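Local coordinates for uncharacterized protein (Nostoc punctiforme, PDB 2R3S) that is probably an S-adenosylmethionine-dependent O-methyltransferase, passing a methyl group to a hydroxyl of a substrate that remains unidentified, at residues E191-D196 with R216-A221; K168-S173 with D234-P239. All blocks are in the same frame, centred on the assembly; numbering follows the deposited sequence.

Contact 1 (E191-D196 with R216-A221); sequences EIFGVD and RYHTIA
Parallel strand pairing joins E191-D196 to R216-A221 at one margin of the Rossmann-like sheet, where helix 198-211 completes a beta-alpha-beta crossover. Backbone bonds alternate between the strands: I192 N to R216 O, H218 N to I192 O, G194 N to H218 O, and I220 N to G194 O (2.9 Å). On one face F193 meets H218, whose CB and CD2 lie over the phenyl face, CD2 3.6 Å from F193 CZ, with the ring planes inclined at 40°. At the edge of the imidazole, NE2 donates to E191 OE1 in a nearly straight bond modelled very short, at 2.5 Å. The E191 chain bends at chi2 (-77°), which brings its carboxylate across to the neighbouring strand; carboxylate and imidazole lie nearly coplanar, their planes 23° apart. On the other face I192 CG2 packs 3.6 Å from Y217 CE1, while the phenol reaches along the sheet until OH lies 3.8 Å from G194 CA. A side chain on G194 would collide with that hydroxyl, so glycine suits the place. Y217 is covered by A204 and A208 of helix 198-211 and I181 of helix 178-186; I192 and F193 lean on V169 and L170 of strand 168-172.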
ATOM      1  N   GLU A 191     -13.961 -29.594  28.842  1.00 42.91           N
ATOM      2  CA  GLU A 191     -14.576 -28.359  29.287  1.00 43.56           C
ATOM      3  C   GLU A 191     -13.612 -27.233  28.949  1.00 41.63           C
ATOM      4  O   GLU A 191     -12.425 -27.320  29.288  1.00 41.84           O
ATOM      5  CB  GLU A 191     -14.836 -28.385  30.799  1.00 44.36           C
ATOM      6  CG  GLU A 191     -15.844 -29.464  31.254  1.00 50.16           C
ATOM      7  CD  GLU A 191     -17.291 -29.101  30.971  1.00 48.85           C
ATOM      8  OE1 GLU A 191     -17.621 -27.895  30.941  1.00 43.44           O
ATOM      9  OE2 GLU A 191     -18.100 -30.037  30.778  1.00 58.39           O
ATOM     10  N   ILE A 192     -14.131 -26.179  28.313  1.00 39.16           N
ATOM     11  CA  ILE A 192     -13.330 -25.078  27.784  1.00 36.10           C
ATOM     12  C   ILE A 192     -13.542 -23.804  28.575  1.00 35.10           C
ATOM     13  O   ILE A 192     -14.672 -23.404  28.862  1.00 37.11           O
ATOM     14  CB  ILE A 192     -13.673 -24.755  26.303  1.00 35.07           C
ATOM     15  CG1 ILE A 192     -13.791 -26.028  25.455  1.00 32.86           C
ATOM     16  CG2 ILE A 192     -12.647 -23.818  25.738  1.00 35.30           C
ATOM     17  CD1 ILE A 192     -12.568 -26.947  25.446  1.00 36.17           C
ATOM     18  N   PHE A 193     -12.445 -23.169  28.941  1.00 34.74           N
ATOM     19  CA  PHE A 193     -12.495 -21.889  29.605  1.00 35.29           C
ATOM     20  C   PHE A 193     -11.796 -20.857  28.731  1.00 33.86           C
ATOM     21  O   PHE A 193     -10.590 -20.975  28.440  1.00 36.38           O
ATOM     22  CB  PHE A 193     -11.852 -21.976  30.992  1.00 37.16           C
ATOM     23  CG  PHE A 193     -12.595 -22.867  31.924  1.00 37.07           C
ATOM     24  CD1 PHE A 193     -12.504 -24.240  31.793  1.00 36.99           C
ATOM     25  CD2 PHE A 193     -13.399 -22.339  32.908  1.00 36.19           C
ATOM     26  CE1 PHE A 193     -13.208 -25.089  32.631  1.00 42.07           C
ATOM     27  CE2 PHE A 193     -14.089 -23.165  33.751  1.00 38.71           C
ATOM     28  CZ  PHE A 193     -13.990 -24.557  33.611  1.00 39.54           C
ATOM     29  N   GLY A 194     -12.556 -19.851  28.322  1.00 32.68           N
ATOM     30  CA  GLY A 194     -12.047 -18.782  27.487  1.00 31.92           C
ATOM     31  C   GLY A 194     -11.776 -17.535  28.261  1.00 32.66           C
ATOM     32  O   GLY A 194     -12.631 -17.067  29.007  1.00 33.05           O
ATOM     33  N   VAL A 195     -10.591 -16.969  28.059  1.00 32.22           N
ATOM     34  CA  VAL A 195     -10.213 -15.722  28.700  1.00 32.11           C
ATOM     35  C   VAL A 195     -10.090 -14.641  27.662  1.00 34.43           C
ATOM     36  O   VAL A 195      -9.290 -14.763  26.740  1.00 36.62           O
ATOM     37  CB  VAL A 195      -8.838 -15.863  29.435  1.00 30.72           C
ATOM     38  CG1 VAL A 195      -8.428 -14.550  30.083  1.00 25.24           C
ATOM     39  CG2 VAL A 195      -8.889 -16.973  30.485  1.00 29.71           C
ATOM     40  N   ASP A 196     -10.874 -13.580  27.793  1.00 35.67           N
ATOM     41  CA  ASP A 196     -10.684 -12.374  26.968  1.00 35.53           C
ATOM     42  C   ASP A 196     -11.445 -11.223  27.605  1.00 34.85           C
ATOM     43  O   ASP A 196     -12.059 -11.392  28.661  1.00 38.54           O
ATOM     44  CB  ASP A 196     -11.171 -12.595  25.522  1.00 33.74           C
ATOM     45  CG  ASP A 196     -10.313 -11.864  24.486  1.00 33.18           C
ATOM     46  OD1 ASP A 196     -10.024 -10.662  24.683  1.00 32.15           O
ATOM     47  OD2 ASP A 196      -9.947 -12.481  23.459  1.00 29.64           O
ATOM     48  N   ARG A 216     -20.327 -26.539  27.413  1.00 40.55           N
ATOM     49  CA  ARG A 216     -18.976 -26.914  27.809  1.00 39.11           C
ATOM     50  C   ARG A 216     -18.027 -25.778  27.543  1.00 37.83           C
ATOM     51  O   ARG A 216     -16.806 -25.978  27.482  1.00 36.63           O
ATOM     52  CB  ARG A 216     -18.531 -28.156  27.039  1.00 40.03           C
ATOM     53  CG  ARG A 216     -19.495 -29.306  27.188  1.00 38.71           C
ATOM     54  CD  ARG A 216     -18.894 -30.586  26.737  1.00 38.73           C
ATOM     55  NE  ARG A 216     -19.056 -30.774  25.307  1.00 39.97           N
ATOM     56  CZ  ARG A 216     -18.073 -30.960  24.435  1.00 41.44           C
ATOM     57  NH1 ARG A 216     -16.798 -30.964  24.813  1.00 35.02           N
ATOM     58  NH2 ARG A 216     -18.372 -31.142  23.161  1.00 35.67           N
ATOM     59  N   TYR A 217     -18.604 -24.588  27.390  1.00 38.13           N
ATOM     60  CA  TYR A 217     -17.863 -23.383  27.127  1.00 39.14           C
ATOM     61  C   TYR A 217     -18.092 -22.383  28.244  1.00 39.26           C
ATOM     62  O   TYR A 217     -19.204 -21.928  28.441  1.00 40.62           O
ATOM     63  CB  TYR A 217     -18.253 -22.763  25.768  1.00 38.17           C
ATOM     64  CG  TYR A 217     -17.169 -21.850  25.315  1.00 36.78           C
ATOM     65  CD1 TYR A 217     -16.050 -22.351  24.661  1.00 36.95           C
ATOM     66  CD2 TYR A 217     -17.188 -20.499  25.642  1.00 40.09           C
ATOM     67  CE1 TYR A 217     -15.006 -21.522  24.295  1.00 31.42           C
ATOM     68  CE2 TYR A 217     -16.145 -19.668  25.284  1.00 36.67           C
ATOM     69  CZ  TYR A 217     -15.061 -20.186  24.612  1.00 32.33           C
ATOM     70  OH  TYR A 217     -14.027 -19.365  24.247  1.00 36.31           O
ATOM     71  N   HIS A 218     -17.025 -22.031  28.956  1.00 40.95           N
ATOM     72  CA  HIS A 218     -17.111 -21.157  30.129  1.00 41.07           C
ATOM     73  C   HIS A 218     -16.219 -19.953  29.935  1.00 39.98           C
ATOM     74  O   HIS A 218     -15.216 -20.054  29.274  1.00 40.58           O
ATOM     75  CB  HIS A 218     -16.687 -21.950  31.384  1.00 41.72           C
ATOM     76  CG  HIS A 218     -17.262 -23.330  31.434  1.00 44.71           C
ATOM     77  ND1 HIS A 218     -18.596 -23.571  31.682  1.00 48.28           N
ATOM     78  CD2 HIS A 218     -16.691 -24.541  31.229  1.00 45.79           C
ATOM     79  CE1 HIS A 218     -18.820 -24.872  31.639  1.00 50.78           C
ATOM     80  NE2 HIS A 218     -17.679 -25.484  31.373  1.00 47.27           N
ATOM     81  N   THR A 219     -16.561 -18.816  30.515  1.00 39.58           N
ATOM     82  CA  THR A 219     -15.801 -17.599  30.255  1.00 39.98           C
ATOM     83  C   THR A 219     -15.222 -17.001  31.538  1.00 39.48           C
ATOM     84  O   THR A 219     -15.831 -17.071  32.600  1.00 41.84           O
ATOM     85  CB  THR A 219     -16.639 -16.527  29.483  1.00 42.38           C
ATOM     86  OG1 THR A 219     -17.669 -15.997  30.326  1.00 43.77           O
ATOM     87  CG2 THR A 219     -17.259 -17.122  28.225  1.00 39.15           C
ATOM     88  N   ILE A 220     -14.016 -16.457  31.432  1.00 37.52           N
ATOM     89  CA  ILE A 220     -13.367 -15.741  32.513  1.00 33.98           C
ATOM     90  C   ILE A 220     -13.056 -14.406  31.890  1.00 34.68           C
ATOM     91  O   ILE A 220     -12.085 -14.287  31.143  1.00 36.66           O
ATOM     92  CB  ILE A 220     -12.072 -16.443  32.972  1.00 34.81           C
ATOM     93  CG1 ILE A 220     -12.358 -17.862  33.429  1.00 33.24           C
ATOM     94  CG2 ILE A 220     -11.425 -15.682  34.089  1.00 32.24           C
ATOM     95  CD1 ILE A 220     -11.153 -18.670  33.670  1.00 39.11           C
ATOM     96  N   ALA A 221     -13.905 -13.416  32.147  1.00 34.63           N
ATOM     97  CA  ALA A 221     -13.779 -12.107  31.521  1.00 36.19           C
ATOM     98  C   ALA A 221     -12.704 -11.281  32.223  1.00 38.61           C
ATOM     99  O   ALA A 221     -12.583 -11.326  33.450  1.00 40.80           O
ATOM    100  CB  ALA A 221     -15.098 -11.377  31.551  1.00 35.39           C
TER

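Contact 2 (K168-S173 with D234-P239). With EDO (1,2-ethanediol), chain E.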
ATOM      1  N   LYS A 168      -9.759 -30.559  30.589  1.00 46.80           N
ATOM      2  CA  LYS A 168      -9.850 -29.141  30.948  1.00 43.93           C
ATOM      3  C   LYS A 168      -8.920 -28.231  30.128  1.00 42.34           C
ATOM      4  O   LYS A 168      -7.698 -28.389  30.148  1.00 42.50           O
ATOM      5  CB  LYS A 168      -9.607 -28.965  32.447  1.00 42.82           C
ATOM      6  CG  LYS A 168     -10.259 -27.734  33.032  1.00 42.53           C
ATOM      7  CD  LYS A 168     -10.071 -27.647  34.522  1.00 39.98           C
ATOM      8  CE  LYS A 168     -10.505 -26.285  35.029  1.00 40.01           C
ATOM      9  NZ  LYS A 168     -10.316 -26.142  36.476  1.00 41.93           N
ATOM     10  N   VAL A 169      -9.518 -27.253  29.447  1.00 40.44           N
ATOM     11  CA  VAL A 169      -8.839 -26.420  28.452  1.00 37.96           C
ATOM     12  C   VAL A 169      -8.998 -24.928  28.777  1.00 35.30           C
ATOM     13  O   VAL A 169     -10.079 -24.461  29.095  1.00 35.39           O
ATOM     14  CB  VAL A 169      -9.379 -26.690  27.018  1.00 39.52           C
ATOM     15  CG1 VAL A 169      -8.583 -25.883  25.965  1.00 36.92           C
ATOM     16  CG2 VAL A 169      -9.334 -28.166  26.706  1.00 35.90           C
ATOM     17  N   LEU A 170      -7.893 -24.205  28.743  1.00 30.72           N
ATOM     18  CA  LEU A 170      -7.898 -22.772  28.889  1.00 31.42           C
ATOM     19  C   LEU A 170      -7.517 -22.215  27.521  1.00 33.81           C
ATOM     20  O   LEU A 170      -6.529 -22.679  26.916  1.00 32.40           O
ATOM     21  CB  LEU A 170      -6.873 -22.338  29.947  1.00 31.92           C
ATOM     22  CG  LEU A 170      -6.832 -20.885  30.397  1.00 30.22           C
ATOM     23  CD1 LEU A 170      -8.112 -20.455  31.108  1.00 32.16           C
ATOM     24  CD2 LEU A 170      -5.598 -20.672  31.299  1.00 26.99           C
ATOM     25  N   ASP A 171      -8.306 -21.254  27.034  1.00 35.25           N
ATOM     26  CA  ASP A 171      -8.038 -20.569  25.761  1.00 34.02           C
ATOM     27  C   ASP A 171      -7.800 -19.095  26.034  1.00 33.88           C
ATOM     28  O   ASP A 171      -8.751 -18.348  26.194  1.00 31.79           O
ATOM     29  CB  ASP A 171      -9.204 -20.770  24.790  1.00 33.57           C
ATOM     30  CG  ASP A 171      -8.839 -20.446  23.330  1.00 40.59           C
ATOM     31  OD1 ASP A 171      -7.742 -19.888  23.093  1.00 31.59           O
ATOM     32  OD2 ASP A 171      -9.673 -20.730  22.422  1.00 33.84           O
ATOM     33  N   ILE A 172      -6.521 -18.688  26.078  1.00 33.57           N
ATOM     34  CA  ILE A 172      -6.131 -17.335  26.469  1.00 33.91           C
ATOM     35  C   ILE A 172      -6.082 -16.380  25.262  1.00 34.30           C
ATOM     36  O   ILE A 172      -5.383 -16.639  24.279  1.00 35.17           O
ATOM     37  CB  ILE A 172      -4.748 -17.325  27.202  1.00 34.53           C
ATOM     38  CG1 ILE A 172      -4.825 -18.120  28.505  1.00 39.83           C
ATOM     39  CG2 ILE A 172      -4.276 -15.890  27.480  1.00 27.10           C
ATOM     40  CD1 ILE A 172      -3.488 -18.336  29.165  1.00 36.90           C
ATOM     41  N   SER A 173      -6.763 -15.240  25.405  1.00 31.85           N
ATOM     42  CA  SER A 173      -7.224 -14.382  24.306  1.00 31.64           C
ATOM     43  C   SER A 173      -8.000 -15.213  23.291  1.00 32.06           C
ATOM     44  O   SER A 173      -7.691 -15.245  22.105  1.00 34.61           O
ATOM     45  CB  SER A 173      -6.102 -13.568  23.662  1.00 30.97           C
ATOM     46  OG  SER A 173      -5.164 -14.423  23.064  1.00 33.94           O
ATOM     47  N   ASP A 234      -5.391 -29.445  31.498  1.00 40.00           N
ATOM     48  CA  ASP A 234      -4.660 -30.346  30.630  1.00 41.64           C
ATOM     49  C   ASP A 234      -4.026 -29.666  29.413  1.00 43.03           C
ATOM     50  O   ASP A 234      -3.031 -30.166  28.867  1.00 43.05           O
ATOM     51  CB  ASP A 234      -5.598 -31.449  30.185  1.00 42.99           C
ATOM     52  CG  ASP A 234      -6.160 -32.212  31.368  1.00 51.96           C
ATOM     53  OD1 ASP A 234      -5.342 -32.649  32.217  1.00 53.33           O
ATOM     54  OD2 ASP A 234      -7.403 -32.338  31.466  1.00 57.41           O
ATOM     55  N   LEU A 235      -4.591 -28.530  28.998  1.00 43.94           N
ATOM     56  CA  LEU A 235      -4.206 -27.881  27.748  1.00 41.77           C
ATOM     57  C   LEU A 235      -4.490 -26.391  27.839  1.00 39.50           C
ATOM     58  O   LEU A 235      -5.589 -25.985  28.224  1.00 38.32           O
ATOM     59  CB  LEU A 235      -4.976 -28.540  26.612  1.00 41.01           C
ATOM     60  CG  LEU A 235      -4.851 -28.025  25.182  1.00 46.51           C
ATOM     61  CD1 LEU A 235      -3.426 -28.129  24.708  1.00 49.28           C
ATOM     62  CD2 LEU A 235      -5.785 -28.829  24.275  1.00 43.67           C
ATOM     63  N   VAL A 236      -3.470 -25.585  27.547  1.00 39.02           N
ATOM     64  CA  VAL A 236      -3.575 -24.113  27.511  1.00 37.55           C
ATOM     65  C   VAL A 236      -3.205 -23.595  26.103  1.00 37.66           C
ATOM     66  O   VAL A 236      -2.075 -23.744  25.640  1.00 36.02           O
ATOM     67  CB  VAL A 236      -2.699 -23.430  28.577  1.00 35.61           C
ATOM     68  CG1 VAL A 236      -2.874 -21.922  28.533  1.00 31.90           C
ATOM     69  CG2 VAL A 236      -3.045 -23.962  29.996  1.00 39.41           C
ATOM     70  N   LEU A 237      -4.183 -23.008  25.421  1.00 37.18           N
ATOM     71  CA  LEU A 237      -3.985 -22.456  24.089  1.00 33.86           C
ATOM     72  C   LEU A 237      -3.656 -20.972  24.186  1.00 32.18           C
ATOM     73  O   LEU A 237      -4.305 -20.249  24.930  1.00 32.33           O
ATOM     74  CB  LEU A 237      -5.244 -22.637  23.247  1.00 32.77           C
ATOM     75  CG  LEU A 237      -5.937 -23.990  23.333  1.00 36.08           C
ATOM     76  CD1 LEU A 237      -7.094 -24.031  22.354  1.00 28.42           C
ATOM     77  CD2 LEU A 237      -4.933 -25.074  23.074  1.00 32.02           C
ATOM     78  N   LEU A 238      -2.658 -20.535  23.419  1.00 30.88           N
ATOM     79  CA  LEU A 238      -2.322 -19.133  23.235  1.00 31.08           C
ATOM     80  C   LEU A 238      -2.300 -18.775  21.718  1.00 32.41           C
ATOM     81  O   LEU A 238      -1.222 -18.673  21.088  1.00 29.79           O
ATOM     82  CB  LEU A 238      -0.957 -18.864  23.852  1.00 33.07           C
ATOM     83  CG  LEU A 238      -0.835 -18.780  25.369  1.00 32.32           C
ATOM     84  CD1 LEU A 238       0.636 -19.025  25.841  1.00 28.43           C
ATOM     85  CD2 LEU A 238      -1.352 -17.425  25.791  1.00 26.08           C
ATOM     86  N   PRO A 239      -3.492 -18.570  21.122  1.00 32.50           N
ATOM     87  CA  PRO A 239      -3.553 -18.214  19.713  1.00 31.34           C
ATOM     88  C   PRO A 239      -3.352 -16.717  19.506  1.00 29.83           C
ATOM     89  O   PRO A 239      -4.080 -15.934  20.070  1.00 29.40           O
ATOM     90  CB  PRO A 239      -4.960 -18.645  19.306  1.00 32.81           C
ATOM     91  CG  PRO A 239      -5.692 -18.985  20.577  1.00 32.59           C
ATOM     92  CD  PRO A 239      -4.835 -18.642  21.715  1.00 32.83           C
TER
HETATM   93  C1  EDO E 337      -6.355 -14.221  19.192  1.00 44.54           C
HETATM   94  O1  EDO E 337      -5.988 -14.512  20.590  1.00 26.91           O
HETATM   95  C2  EDO E 337      -6.795 -12.782  18.869  1.00 41.59           C
HETATM   96  O2  EDO E 337      -5.755 -11.843  18.545  1.00 44.17           O
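Two carboxylates are the flat groups between K168-S173 and D234-P239. The D234 carboxylate receives K168 N at OD2 on its anti side (3.1 Å), the donor 23° out of plane; the D171 carboxylate turns OD1 toward the puckered P239 ring, 3.4 Å from both CG and CD. D234 stands at the start of a parallel pair in the middle of the Rossmann-like methyltransferase sheet, D171 further along it. CG of D234 lies beside its own backbone N (chi1 -59°), which lets OD2 reach the start of the other strand and also accept L167 N. With an alanine here the carboxylate is gone, and the N-H groups of K168 and L167 would probably lose their shared acceptor, leaving the start of the pairing less firmly fixed. Beyond it, L170 N bonds to L235 O, L237 N to L170 O (2.8 Å) and I172 N to L237 O. The buried core is branched and aliphatic, as suits strands covered on two faces. V169 CG1 meets L237 CG at 4.2 Å beneath helix 178-186, whose V183 and F179 cover them. On the opposite face I172 CD1 touches V236 CG1 at 3.7 Å and L238 CD2 lies alongside I172 CB, with I257 of helix 247-260 above. D171 OD2 is held by G180 N, whereas its OD1 is buried without a polar partner in the model. At the last step the backbone pattern stops because P239 has no N-H: its CD rests 3.3 Å from I172 O. I172 O also takes the hydroxyl of S173 in the same segment, at a short 2.5 Å from OG and well off the carbonyl direction (104°).

How the contacts relate
Within this sheet the chain first lays down strand 168-172, then passes through helix 178-186 to strand 191-196 at its side and through helix 198-211 to strand 217-221 at the margin. Contact 1 closes the short loop that runs through helix 198-211. The chain then returns across the sheet, and strand 233-239 docks on the other side of 168-172, so that contact 2 closes a longer loop enclosing the first. Contact 1 thus ties together the outer pair and contact 2 the central pair. They are joined by probable hydrogen bonds between strands 168-172 and 191-196, F193 N to V169 O and F193 O to D171 N, giving four consecutive parallel strands.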